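Local coordinates for protein leucine aminopeptidase 1 (Caenorhabditis elegans, PDB 2HC9) that removes N-terminal amino acids, preferably leucine, from peptides as a two-zinc M17 aminopeptidase and probably acts as a digestive enzyme, at residues V120-V124 and F162-S167; A128-K133 and S167-E172; T173-D178 and R467-P473. The protein carries 1 engineered substitution. All blocks are in the same frame, centred on the assembly; numbering follows the deposited sequence.

Contact 1 (V120-V124 and F162-S167)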
ATOM      1  N   VAL A 120     -42.478   6.454  21.826  1.00 18.59           N
ATOM      2  CA  VAL A 120     -43.027   7.365  20.818  1.00 19.25           C
ATOM      3  C   VAL A 120     -41.953   8.271  20.204  1.00 17.25           C
ATOM      4  O   VAL A 120     -41.875   8.393  18.977  1.00 17.20           O
ATOM      5  CB  VAL A 120     -44.177   8.232  21.379  1.00 21.28           C
ATOM      6  CG1 VAL A 120     -44.555   9.327  20.354  1.00 16.58           C
ATOM      7  CG2 VAL A 120     -45.385   7.331  21.712  1.00 17.94           C
ATOM      8  N   LEU A 121     -41.137   8.914  21.042  1.00 16.60           N
ATOM      9  CA  LEU A 121     -40.201   9.912  20.520  1.00 17.68           C
ATOM     10  C   LEU A 121     -39.192   9.293  19.529  1.00 17.15           C
ATOM     11  O   LEU A 121     -38.972   9.818  18.443  1.00 16.31           O
ATOM     12  CB  LEU A 121     -39.468  10.598  21.679  1.00 19.60           C
ATOM     13  CG  LEU A 121     -38.559  11.773  21.316  1.00 17.61           C
ATOM     14  CD1 LEU A 121     -38.532  12.740  22.488  1.00 17.85           C
ATOM     15  CD2 LEU A 121     -37.098  11.317  20.952  1.00 17.92           C
ATOM     16  N   SER A 122     -38.568   8.183  19.924  1.00 17.95           N
ATOM     17  CA  SER A 122     -37.571   7.529  19.061  1.00 18.35           C
ATOM     18  C   SER A 122     -38.206   7.008  17.781  1.00 18.49           C
ATOM     19  O   SER A 122     -37.585   7.058  16.704  1.00 17.55           O
ATOM     20  CB  SER A 122     -36.888   6.375  19.807  1.00 18.93           C
ATOM     21  OG  SER A 122     -37.847   5.388  20.126  1.00 19.56           O
ATOM     22  N   HIS A 123     -39.444   6.497  17.895  1.00 15.24           N
ATOM     23  CA  HIS A 123     -40.130   5.934  16.729  1.00 15.51           C
ATOM     24  C   HIS A 123     -40.498   7.027  15.741  1.00 16.51           C
ATOM     25  O   HIS A 123     -40.290   6.879  14.530  1.00 17.10           O
ATOM     26  CB  HIS A 123     -41.387   5.170  17.170  1.00 15.31           C
ATOM     27  CG  HIS A 123     -41.081   3.841  17.800  1.00 16.35           C
ATOM     28  ND1 HIS A 123     -42.003   2.815  17.874  1.00 18.34           N
ATOM     29  CD2 HIS A 123     -39.935   3.353  18.336  1.00 17.33           C
ATOM     30  CE1 HIS A 123     -41.453   1.769  18.472  1.00 22.86           C
ATOM     31  NE2 HIS A 123     -40.199   2.067  18.761  1.00 18.31           N
ATOM     32  N   VAL A 124     -41.053   8.125  16.252  1.00 15.80           N
ATOM     33  CA  VAL A 124     -41.344   9.283  15.393  1.00 14.77           C
ATOM     34  C   VAL A 124     -40.060   9.777  14.678  1.00 13.40           C
ATOM     35  O   VAL A 124     -40.059   9.979  13.464  1.00 16.35           O
ATOM     36  CB  VAL A 124     -42.029  10.415  16.189  1.00 17.43           C
ATOM     37  CG1 VAL A 124     -42.075  11.724  15.360  1.00 17.42           C
ATOM     38  CG2 VAL A 124     -43.431   9.974  16.598  1.00 18.01           C
ATOM     39  N   PHE A 162     -44.344  19.257  19.829  1.00 15.44           N
ATOM     40  CA  PHE A 162     -42.911  19.014  20.015  1.00 16.66           C
ATOM     41  C   PHE A 162     -42.390  17.962  19.016  1.00 16.29           C
ATOM     42  O   PHE A 162     -41.322  18.136  18.448  1.00 17.08           O
ATOM     43  CB  PHE A 162     -42.559  18.594  21.459  1.00 16.16           C
ATOM     44  CG  PHE A 162     -41.183  17.998  21.543  1.00 16.84           C
ATOM     45  CD1 PHE A 162     -40.054  18.824  21.433  1.00 22.34           C
ATOM     46  CD2 PHE A 162     -41.016  16.620  21.567  1.00 20.56           C
ATOM     47  CE1 PHE A 162     -38.761  18.255  21.428  1.00 18.87           C
ATOM     48  CE2 PHE A 162     -39.743  16.059  21.549  1.00 21.13           C
ATOM     49  CZ  PHE A 162     -38.635  16.869  21.463  1.00 18.71           C
ATOM     50  N   LEU A 163     -43.126  16.868  18.830  1.00 15.49           N
ATOM     51  CA  LEU A 163     -42.680  15.789  17.937  1.00 16.95           C
ATOM     52  C   LEU A 163     -42.623  16.257  16.476  1.00 19.43           C
ATOM     53  O   LEU A 163     -41.764  15.835  15.713  1.00 16.29           O
ATOM     54  CB  LEU A 163     -43.605  14.569  18.086  1.00 14.84           C
ATOM     55  CG  LEU A 163     -43.486  13.848  19.445  1.00 21.15           C
ATOM     56  CD1 LEU A 163     -44.678  12.872  19.634  1.00 17.92           C
ATOM     57  CD2 LEU A 163     -42.157  13.081  19.565  1.00 18.27           C
ATOM     58  N   THR A 164     -43.542  17.139  16.086  1.00 16.27           N
ATOM     59  CA  THR A 164     -43.465  17.755  14.765  1.00 15.61           C
ATOM     60  C   THR A 164     -42.200  18.620  14.633  1.00 14.24           C
ATOM     61  O   THR A 164     -41.524  18.595  13.599  1.00 16.94           O
ATOM     62  CB  THR A 164     -44.741  18.606  14.519  1.00 17.21           C
ATOM     63  OG1 THR A 164     -45.880  17.740  14.619  1.00 16.31           O
ATOM     64  CG2 THR A 164     -44.725  19.272  13.149  1.00 19.84           C
ATOM     65  N   ASP A 165     -41.906  19.401  15.676  1.00 14.60           N
ATOM     66  CA  ASP A 165     -40.696  20.223  15.702  1.00 16.68           C
ATOM     67  C   ASP A 165     -39.442  19.353  15.731  1.00 16.86           C
ATOM     68  O   ASP A 165     -38.432  19.689  15.098  1.00 15.92           O
ATOM     69  CB  ASP A 165     -40.704  21.122  16.924  1.00 14.82           C
ATOM     70  CG  ASP A 165     -41.650  22.314  16.775  1.00 19.96           C
ATOM     71  OD1 ASP A 165     -41.959  22.704  15.633  1.00 20.03           O
ATOM     72  OD2 ASP A 165     -42.059  22.861  17.809  1.00 19.78           O
ATOM     73  N   LEU A 166     -39.498  18.255  16.476  1.00 14.11           N
ATOM     74  CA  LEU A 166     -38.356  17.340  16.501  1.00 15.34           C
ATOM     75  C   LEU A 166     -38.140  16.703  15.124  1.00 16.28           C
ATOM     76  O   LEU A 166     -37.003  16.631  14.638  1.00 16.56           O
ATOM     77  CB  LEU A 166     -38.564  16.245  17.550  1.00 16.62           C
ATOM     78  CG  LEU A 166     -37.447  15.182  17.574  1.00 20.43           C
ATOM     79  CD1 LEU A 166     -36.107  15.829  17.974  1.00 17.48           C
ATOM     80  CD2 LEU A 166     -37.842  14.052  18.529  1.00 16.36           C
ATOM     81  N   SER A 167     -39.225  16.260  14.493  1.00 15.73           N
ATOM     82  CA  SER A 167     -39.144  15.751  13.125  1.00 16.27           C
ATOM     83  C   SER A 167     -38.473  16.752  12.195  1.00 16.98           C
ATOM     84  O   SER A 167     -37.644  16.375  11.370  1.00 16.26           O
ATOM     85  CB  SER A 167     -40.531  15.391  12.579  1.00 18.32           C
ATOM     86  OG  SER A 167     -41.109  14.325  13.316  1.00 18.60           O
TER
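Helix segments 120-124 and 162-167 pack side by side, with Leu-121 opposite Leu-163; their axes come within 10.3 Å and cross at -37°. The interface is buried and mostly apolar. Leu-163 starts out toward the other helix and splits its two methyls between Val-120 and Leu-121. CD1 meets Val-120 CG1 at 3.6 Å, and the two side chains cross at about a right angle. CD2 rests on the backbone of Leu-121, 3.8 Å from its CA. Leu-121 has CG anti to the backbone N (chi1 -174°), which carries its branched end across to the 162-167 helix. There its CD1 reaches the edge of the Phe-162 ring, 3.7 Å from CE2 and near the ring plane. The branch carbon CG and the other methyl, CD2, both pack on Leu-166 CD2, these side chains again crossing at about a right angle. One turn later, Val-124 directs CG1 at Ser-167, 3.4 Å from OG. That hydroxyl is turned back on its own helix, where it hydrogen-bonds Leu-163 O at 2.9 Å. Leu-163 O also accepts Ser-167 N, from the opposite face of its carbonyl plane. This is plain helix-helix packing of helix 120-128 on helix 157-178, away from the zinc site. Val-6 of strand 3-8, an outermost strand of the six-stranded mixed sheet, touches Val-124, Leu-163 and Ser-167, while helix 473-480 packs on Leu-121, Phe-162 and Leu-166.

Contact 2 (A128-K133 and S167-E172)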
ATOM      1  N   ALA A 128     -39.271  10.139  10.660  1.00 16.12           N
ATOM      2  CA  ALA A 128     -38.888  11.440  10.120  1.00 14.59           C
ATOM      3  C   ALA A 128     -37.589  11.372   9.315  1.00 17.43           C
ATOM      4  O   ALA A 128     -37.488  11.988   8.255  1.00 18.56           O
ATOM      5  CB  ALA A 128     -38.756  12.466  11.261  1.00 18.20           C
ATOM      6  N   ARG A 129     -36.610  10.599   9.799  1.00 15.59           N
ATOM      7  CA  ARG A 129     -35.269  10.523   9.153  1.00 19.68           C
ATOM      8  C   ARG A 129     -35.365  10.003   7.717  1.00 19.22           C
ATOM      9  O   ARG A 129     -34.444  10.223   6.920  1.00 18.03           O
ATOM     10  CB  ARG A 129     -34.287   9.569   9.901  1.00 19.79           C
ATOM     11  CG  ARG A 129     -34.105   9.771  11.407  1.00 27.81           C
ATOM     12  CD  ARG A 129     -33.205   8.677  12.070  1.00 28.55           C
ATOM     13  NE  ARG A 129     -33.362   8.602  13.543  1.00 23.69           N
ATOM     14  CZ  ARG A 129     -32.914   9.545  14.383  1.00 27.61           C
ATOM     15  NH1 ARG A 129     -33.097   9.425  15.704  1.00 28.54           N
ATOM     16  NH2 ARG A 129     -32.288  10.624  13.907  1.00 17.76           N
ATOM     17  N   THR A 130     -36.428   9.257   7.393  1.00 15.84           N
ATOM     18  CA  THR A 130     -36.519   8.626   6.073  1.00 16.49           C
ATOM     19  C   THR A 130     -37.091   9.582   5.026  1.00 17.48           C
ATOM     20  O   THR A 130     -37.170   9.228   3.857  1.00 17.64           O
ATOM     21  CB  THR A 130     -37.406   7.354   6.082  1.00 19.15           C
ATOM     22  OG1 THR A 130     -38.778   7.727   6.319  1.00 17.19           O
ATOM     23  CG2 THR A 130     -36.890   6.312   7.135  1.00 18.34           C
ATOM     24  N   PHE A 131     -37.530  10.772   5.454  1.00 17.12           N
ATOM     25  CA  PHE A 131     -38.022  11.789   4.517  1.00 18.46           C
ATOM     26  C   PHE A 131     -36.925  12.785   4.186  1.00 15.00           C
ATOM     27  O   PHE A 131     -36.816  13.853   4.809  1.00 16.36           O
ATOM     28  CB  PHE A 131     -39.338  12.425   5.009  1.00 16.55           C
ATOM     29  CG  PHE A 131     -40.497  11.459   4.901  1.00 15.83           C
ATOM     30  CD1 PHE A 131     -41.104  11.233   3.673  1.00 19.55           C
ATOM     31  CD2 PHE A 131     -40.860  10.685   5.978  1.00 18.49           C
ATOM     32  CE1 PHE A 131     -42.120  10.288   3.541  1.00 20.14           C
ATOM     33  CE2 PHE A 131     -41.881   9.733   5.866  1.00 16.40           C
ATOM     34  CZ  PHE A 131     -42.507   9.537   4.652  1.00 19.19           C
ATOM     35  N   CYS A 132     -36.050  12.377   3.265  1.00 14.46           N
ATOM     36  CA  CYS A 132     -34.821  13.150   3.013  1.00 15.97           C
ATOM     37  C   CYS A 132     -35.190  14.406   2.230  1.00 17.86           C
ATOM     38  O   CYS A 132     -35.727  14.319   1.124  1.00 17.58           O
ATOM     39  CB  CYS A 132     -33.816  12.297   2.213  1.00 16.65           C
ATOM     40  SG  CYS A 132     -33.480  10.706   2.995  1.00 21.42           S
ATOM     41  N   LYS A 133     -34.901  15.569   2.796  1.00 14.03           N
ATOM     42  CA  LYS A 133     -35.234  16.837   2.135  1.00 16.42           C
ATOM     43  C   LYS A 133     -34.411  17.033   0.876  1.00 19.84           C
ATOM     44  O   LYS A 133     -34.914  17.537  -0.129  1.00 17.55           O
ATOM     45  CB  LYS A 133     -35.012  18.023   3.088  1.00 15.70           C
ATOM     46  CG  LYS A 133     -36.031  18.086   4.208  1.00 17.48           C
ATOM     47  CD  LYS A 133     -35.946  19.412   4.947  1.00 18.85           C
ATOM     48  CE  LYS A 133     -37.088  19.523   5.978  1.00 16.63           C
ATOM     49  NZ  LYS A 133     -37.208  20.968   6.383  1.00 13.55           N
ATOM     50  N   SER A 167     -39.225  16.260  14.493  1.00 15.73           N
ATOM     51  CA  SER A 167     -39.144  15.751  13.125  1.00 16.27           C
ATOM     52  C   SER A 167     -38.473  16.752  12.195  1.00 16.98           C
ATOM     53  O   SER A 167     -37.644  16.375  11.370  1.00 16.26           O
ATOM     54  CB  SER A 167     -40.531  15.391  12.579  1.00 18.32           C
ATOM     55  OG  SER A 167     -41.109  14.325  13.316  1.00 18.60           O
ATOM     56  N   GLU A 168     -38.852  18.019  12.311  1.00 15.41           N
ATOM     57  CA  GLU A 168     -38.234  19.066  11.493  1.00 15.23           C
ATOM     58  C   GLU A 168     -36.756  19.214  11.833  1.00 17.19           C
ATOM     59  O   GLU A 168     -35.924  19.336  10.942  1.00 15.07           O
ATOM     60  CB  GLU A 168     -38.985  20.401  11.662  1.00 17.02           C
ATOM     61  CG  GLU A 168     -38.293  21.620  11.003  1.00 17.49           C
ATOM     62  CD  GLU A 168     -38.328  21.623   9.459  1.00 17.36           C
ATOM     63  OE1 GLU A 168     -38.734  20.640   8.814  1.00 17.51           O
ATOM     64  OE2 GLU A 168     -37.916  22.641   8.870  1.00 19.14           O
ATOM     65  N   SER A 169     -36.419  19.185  13.120  1.00 15.63           N
ATOM     66  CA  SER A 169     -35.013  19.386  13.514  1.00 13.45           C
ATOM     67  C   SER A 169     -34.158  18.230  12.974  1.00 14.02           C
ATOM     68  O   SER A 169     -33.039  18.451  12.484  1.00 15.55           O
ATOM     69  CB  SER A 169     -34.900  19.478  15.034  1.00 18.80           C
ATOM     70  OG  SER A 169     -35.176  20.798  15.484  1.00 18.70           O
ATOM     71  N   VAL A 170     -34.702  17.016  13.050  1.00 12.94           N
ATOM     72  CA  VAL A 170     -34.056  15.808  12.509  1.00 14.25           C
ATOM     73  C   VAL A 170     -33.836  15.957  11.005  1.00 18.01           C
ATOM     74  O   VAL A 170     -32.698  15.806  10.501  1.00 14.00           O
ATOM     75  CB  VAL A 170     -34.865  14.506  12.851  1.00 16.64           C
ATOM     76  CG1 VAL A 170     -34.338  13.297  12.048  1.00 14.95           C
ATOM     77  CG2 VAL A 170     -34.780  14.228  14.390  1.00 15.54           C
ATOM     78  N   ARG A 171     -34.905  16.299  10.278  1.00 14.54           N
ATOM     79  CA  ARG A 171     -34.786  16.441   8.808  1.00 15.10           C
ATOM     80  C   ARG A 171     -33.902  17.606   8.375  1.00 12.79           C
ATOM     81  O   ARG A 171     -33.221  17.517   7.352  1.00 15.00           O
ATOM     82  CB  ARG A 171     -36.168  16.538   8.163  1.00 14.80           C
ATOM     83  CG  ARG A 171     -36.969  15.255   8.342  1.00 14.60           C
ATOM     84  CD  ARG A 171     -38.395  15.433   7.784  1.00 16.16           C
ATOM     85  NE  ARG A 171     -38.425  15.495   6.319  1.00 15.54           N
ATOM     86  CZ  ARG A 171     -39.155  16.357   5.602  1.00 21.57           C
ATOM     87  NH1 ARG A 171     -39.904  17.313   6.189  1.00 16.16           N
ATOM     88  NH2 ARG A 171     -39.118  16.279   4.280  1.00 15.93           N
ATOM     89  N   GLU A 172     -33.912  18.691   9.145  1.00 13.86           N
ATOM     90  CA  GLU A 172     -33.013  19.822   8.881  1.00 12.90           C
ATOM     91  C   GLU A 172     -31.537  19.463   9.081  1.00 14.61           C
ATOM     92  O   GLU A 172     -30.687  19.810   8.258  1.00 13.87           O
ATOM     93  CB  GLU A 172     -33.366  21.021   9.786  1.00 13.87           C
ATOM     94  CG  GLU A 172     -34.654  21.780   9.313  1.00 13.74           C
ATOM     95  CD  GLU A 172     -34.400  22.510   8.012  1.00 13.09           C
ATOM     96  OE1 GLU A 172     -33.866  23.640   8.081  1.00 18.40           O
ATOM     97  OE2 GLU A 172     -34.641  21.920   6.929  1.00 16.32           O
TER
HETATM   98  O   HOH W   1     -38.513  14.475   1.905  1.00 30.59           O
HETATM   99  O   HOH W   2     -33.627  15.470   5.423  1.00 14.87           O
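The Arg-171 guanidinium carries the aliphatic chain of Lys-133 over one face, with CE 3.6 Å above the plane. At its edge, in the guanidinium plane, lie the backbone carbonyl of Phe-131 and water 1, which accepts from NH2. This is a loop fastened to a helix: a type I beta turn, Ala-128 to Phe-131, starts on the last residue of helix 120-128 and lies against helix 157-178. The Arg-171 chain bends at chi3 (71°), and NE gives a nearly straight bond to Phe-131 O (2.8 Å, 173°). That bond lies in the carbonyl plane on a lone pair; a second from NH2 is weak. NH1 bonds Thr-2 O, so bonds from NE and NH1 fix the group's rotation. Lys-133 runs extended across Arg-171 and puts NZ between two carboxylates, a salt-bridge network with Glu-168 and Glu-172. NZ meets Glu-168 OE1 at 2.9 Å on the syn side but tilted from the carboxylate plane, with a weak second bond to OE2. NZ approaches Glu-172 OE2 (2.8 Å) from above that carboxylate's plane. A methionine in place of Lys-133 would probably strip the pair of their shared charge, though Glu-172 would still have Arg-175. Arg-129 lays CG on Val-170 CG1, and its NH1 salt-bridges Asp-398. Ala-128 CB packs on Ser-167 CB at 3.7 Å. Water 2 accepts from Lys-133 N and donates to Arg-171 O at 2.8 Å.

Contact 3 (T173-D178 and R467-P473). With SO4 (sulfate ion), chain E.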
ATOM      1  N   THR A 173     -31.239  18.784  10.184  1.00 14.31           N
ATOM      2  CA  THR A 173     -29.861  18.307  10.431  1.00 11.80           C
ATOM      3  C   THR A 173     -29.393  17.478   9.231  1.00 15.46           C
ATOM      4  O   THR A 173     -28.306  17.706   8.695  1.00 12.27           O
ATOM      5  CB  THR A 173     -29.813  17.399  11.698  1.00 16.46           C
ATOM      6  OG1 THR A 173     -30.259  18.143  12.831  1.00 15.57           O
ATOM      7  CG2 THR A 173     -28.375  16.935  11.980  1.00 14.77           C
ATOM      8  N   ALA A 174     -30.213  16.503   8.826  1.00 15.07           N
ATOM      9  CA  ALA A 174     -29.882  15.639   7.688  1.00 14.95           C
ATOM     10  C   ALA A 174     -29.749  16.416   6.369  1.00 16.56           C
ATOM     11  O   ALA A 174     -28.843  16.142   5.578  1.00 12.92           O
ATOM     12  CB  ALA A 174     -30.922  14.521   7.547  1.00 14.91           C
ATOM     13  N   ARG A 175     -30.649  17.373   6.126  1.00 15.67           N
ATOM     14  CA  ARG A 175     -30.546  18.211   4.919  1.00 13.67           C
ATOM     15  C   ARG A 175     -29.203  18.945   4.842  1.00 16.36           C
ATOM     16  O   ARG A 175     -28.548  18.990   3.771  1.00 14.98           O
ATOM     17  CB  ARG A 175     -31.689  19.257   4.891  1.00 16.00           C
ATOM     18  CG  ARG A 175     -31.545  20.273   3.724  1.00 16.39           C
ATOM     19  CD  ARG A 175     -32.664  21.324   3.725  1.00 18.33           C
ATOM     20  NE  ARG A 175     -32.648  22.209   4.893  1.00 14.79           N
ATOM     21  CZ  ARG A 175     -31.816  23.249   5.071  1.00 15.08           C
ATOM     22  NH1 ARG A 175     -30.884  23.563   4.172  1.00 16.03           N
ATOM     23  NH2 ARG A 175     -31.926  23.993   6.155  1.00 15.52           N
ATOM     24  N   LEU A 176     -28.807  19.546   5.968  1.00 13.23           N
ATOM     25  CA  LEU A 176     -27.553  20.294   6.032  1.00 11.62           C
ATOM     26  C   LEU A 176     -26.387  19.339   5.731  1.00 14.29           C
ATOM     27  O   LEU A 176     -25.483  19.669   4.982  1.00 16.03           O
ATOM     28  CB  LEU A 176     -27.387  20.966   7.417  1.00 12.73           C
ATOM     29  CG  LEU A 176     -28.433  22.087   7.699  1.00 12.33           C
ATOM     30  CD1 LEU A 176     -28.314  22.520   9.179  1.00 14.86           C
ATOM     31  CD2 LEU A 176     -28.171  23.279   6.783  1.00 16.41           C
ATOM     32  N   ILE A 177     -26.439  18.145   6.312  1.00 14.41           N
ATOM     33  CA  ILE A 177     -25.402  17.132   6.091  1.00 13.77           C
ATOM     34  C   ILE A 177     -25.349  16.676   4.636  1.00 15.35           C
ATOM     35  O   ILE A 177     -24.254  16.557   4.072  1.00 16.88           O
ATOM     36  CB  ILE A 177     -25.605  15.937   7.054  1.00 12.57           C
ATOM     37  CG1 ILE A 177     -25.217  16.390   8.479  1.00 13.52           C
ATOM     38  CG2 ILE A 177     -24.801  14.657   6.594  1.00 14.50           C
ATOM     39  CD1 ILE A 177     -25.686  15.406   9.569  1.00 13.07           C
ATOM     40  N   ASP A 178     -26.515  16.437   4.019  1.00 14.18           N
ATOM     41  CA  ASP A 178     -26.556  15.847   2.652  1.00 13.36           C
ATOM     42  C   ASP A 178     -26.172  16.850   1.566  1.00 17.14           C
ATOM     43  O   ASP A 178     -25.822  16.447   0.468  1.00 15.15           O
ATOM     44  CB  ASP A 178     -27.969  15.346   2.315  1.00 14.19           C
ATOM     45  CG  ASP A 178     -28.407  14.163   3.171  1.00 17.55           C
ATOM     46  OD1 ASP A 178     -27.538  13.505   3.785  1.00 15.81           O
ATOM     47  OD2 ASP A 178     -29.628  13.881   3.198  1.00 16.92           O
ATOM     48  N   ARG A 467     -26.866   8.854   3.266  1.00 15.54           N
ATOM     49  CA  ARG A 467     -27.732   9.846   3.876  1.00 16.66           C
ATOM     50  C   ARG A 467     -27.376  10.146   5.328  1.00 15.97           C
ATOM     51  O   ARG A 467     -27.097   9.238   6.098  1.00 16.60           O
ATOM     52  CB  ARG A 467     -29.194   9.372   3.784  1.00 15.33           C
ATOM     53  CG  ARG A 467     -29.726   9.399   2.335  1.00 18.38           C
ATOM     54  CD  ARG A 467     -29.871  10.838   1.813  1.00 16.95           C
ATOM     55  NE  ARG A 467     -30.689  10.906   0.588  1.00 20.91           N
ATOM     56  CZ  ARG A 467     -31.082  12.040   0.011  1.00 20.14           C
ATOM     57  NH1 ARG A 467     -30.754  13.217   0.548  1.00 16.99           N
ATOM     58  NH2 ARG A 467     -31.854  12.002  -1.082  1.00 18.55           N
ATOM     59  N   GLY A 468     -27.418  11.428   5.691  1.00 15.48           N
ATOM     60  CA  GLY A 468     -27.391  11.824   7.091  1.00 16.53           C
ATOM     61  C   GLY A 468     -28.568  11.229   7.849  1.00 16.87           C
ATOM     62  O   GLY A 468     -29.688  11.120   7.312  1.00 15.75           O
ATOM     63  N   THR A 469     -28.318  10.836   9.095  1.00 15.80           N
ATOM     64  CA  THR A 469     -29.410  10.328   9.949  1.00 15.56           C
ATOM     65  C   THR A 469     -30.135  11.444  10.697  1.00 17.17           C
ATOM     66  O   THR A 469     -31.215  11.225  11.265  1.00 17.37           O
ATOM     67  CB  THR A 469     -28.865   9.343  10.999  1.00 18.15           C
ATOM     68  OG1 THR A 469     -27.766   9.968  11.696  1.00 16.58           O
ATOM     69  CG2 THR A 469     -28.386   8.036  10.328  1.00 16.64           C
ATOM     70  N   GLY A 470     -29.527  12.630  10.775  1.00 16.29           N
ATOM     71  CA  GLY A 470     -30.083  13.660  11.647  1.00 14.79           C
ATOM     72  C   GLY A 470     -29.911  13.388  13.140  1.00 19.27           C
ATOM     73  O   GLY A 470     -30.762  13.746  13.948  1.00 17.04           O
ATOM     74  N   TYR A 471     -28.802  12.733  13.494  1.00 14.66           N
ATOM     75  CA  TYR A 471     -28.448  12.465  14.893  1.00 14.86           C
ATOM     76  C   TYR A 471     -28.218  13.762  15.659  1.00 16.28           C
ATOM     77  O   TYR A 471     -27.568  14.702  15.153  1.00 16.23           O
ATOM     78  CB  TYR A 471     -27.156  11.643  14.899  1.00 15.29           C
ATOM     79  CG  TYR A 471     -26.722  11.116  16.248  1.00 13.12           C
ATOM     80  CD1 TYR A 471     -26.933   9.775  16.592  1.00 16.29           C
ATOM     81  CD2 TYR A 471     -26.057  11.948  17.155  1.00 18.99           C
ATOM     82  CE1 TYR A 471     -26.494   9.267  17.841  1.00 13.54           C
ATOM     83  CE2 TYR A 471     -25.625  11.475  18.386  1.00 16.22           C
ATOM     84  CZ  TYR A 471     -25.842  10.153  18.720  1.00 15.23           C
ATOM     85  OH  TYR A 471     -25.371   9.711  19.932  1.00 15.81           O
ATOM     86  N   GLY A 472     -28.726  13.807  16.894  1.00 14.17           N
ATOM     87  CA  GLY A 472     -28.386  14.906  17.796  1.00 13.85           C
ATOM     88  C   GLY A 472     -29.625  15.565  18.411  1.00 14.59           C
ATOM     89  O   GLY A 472     -29.729  15.613  19.623  1.00 15.61           O
ATOM     90  N   PRO A 473     -30.558  16.086  17.579  1.00 17.86           N
ATOM     91  CA  PRO A 473     -31.790  16.679  18.149  1.00 16.61           C
ATOM     92  C   PRO A 473     -32.586  15.743  19.077  1.00 14.09           C
ATOM     93  O   PRO A 473     -33.044  16.179  20.136  1.00 17.28           O
ATOM     94  CB  PRO A 473     -32.616  17.058  16.910  1.00 18.63           C
ATOM     95  CG  PRO A 473     -31.533  17.318  15.820  1.00 17.72           C
ATOM     96  CD  PRO A 473     -30.465  16.281  16.110  1.00 15.16           C
TER
HETATM   97  S   SO4 E 901     -33.097   8.410  -1.018  1.00 38.58           S
HETATM   98  O1  SO4 E 901     -34.377   8.173  -0.341  1.00 41.26           O
HETATM   99  O2  SO4 E 901     -33.141   9.681  -1.745  1.00 38.74           O
HETATM  100  O3  SO4 E 901     -32.033   8.412   0.005  1.00 29.74           O
HETATM  101  O4  SO4 E 901     -32.805   7.372  -2.006  1.00 39.62           O
HETATM  102  O   HOH W   3     -30.870  12.277   5.064  1.00 16.35           O
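Asp-178 has CG anti to its carbonyl carbon (chi1 -67°), which aims the carboxylate from the last turn of its helix at Arg-467 and Gly-468. The Arg-467 chain bends at chi2 (-68°), and the two side chains cross at about a right angle. OD1 receives Gly-468 N at 2.8 Å on its syn lone pair, in an almost straight bond. OD2 forms a salt bridge with Arg-467 NH1 at 3.0 Å, met from above the carboxylate plane; NH1 also bonds Phe-134 O. OD2 accepts a further hydrogen bond from a water that also donates to Gly-468 O. The NE and NH2 side of the Arg-467 guanidinium binds a sulfate, probably from the crystallisation liquor: NE bonds its O3 at 2.9 Å and NH2 its O2 at 2.7 Å. Lys-98 also bonds this anion. Gly-468 lies close against the helix, with Ile-177 CG2 3.9 Å from its CA. A CB there would clash with that methyl. Ala-174 CB packs on Gly-468 O at 3.6 Å. Thr-173 sets CG2 against Gly-470 CA (3.7 Å) and OG1 beside the Pro-473 ring, while OG1 is hydrogen-bonded to Ser-169 O. Within the M17 catalytic domain, the contact seats the C-terminal end of helix 157-178 on strand 467-468 and the loop leading into helix 473-480, whose N-cap is Gly-472. Helix 277-290 covers Thr-173 and Pro-473, and Ile-418 of a second subunit packs on Arg-467.

All three contacts use helix 157-178, in segments that follow one another along it, the first two overlapping at Ser-167. The centres of contacts 1 and 2 are 10 Å apart; contact 1 pairs the helix with helix 120-128, contact 2 with the end of that helix and the loop after it. Contacts 2 and 3 lie closer, 7 Å between centres. Arg-129 NH2 probably hydrogen-bonds Thr-469 O (2.9 Å), and Cys-132 CB packs on Arg-467 CZ at 3.5 Å. Contact 1 reaches contact 3 through Leu-166 CD1 and Pro-473 C, 3.7 Å apart. Contact 3 is nearest the zinc centre: the Ile-177 side chain is about 12 Å from a bound zinc ion.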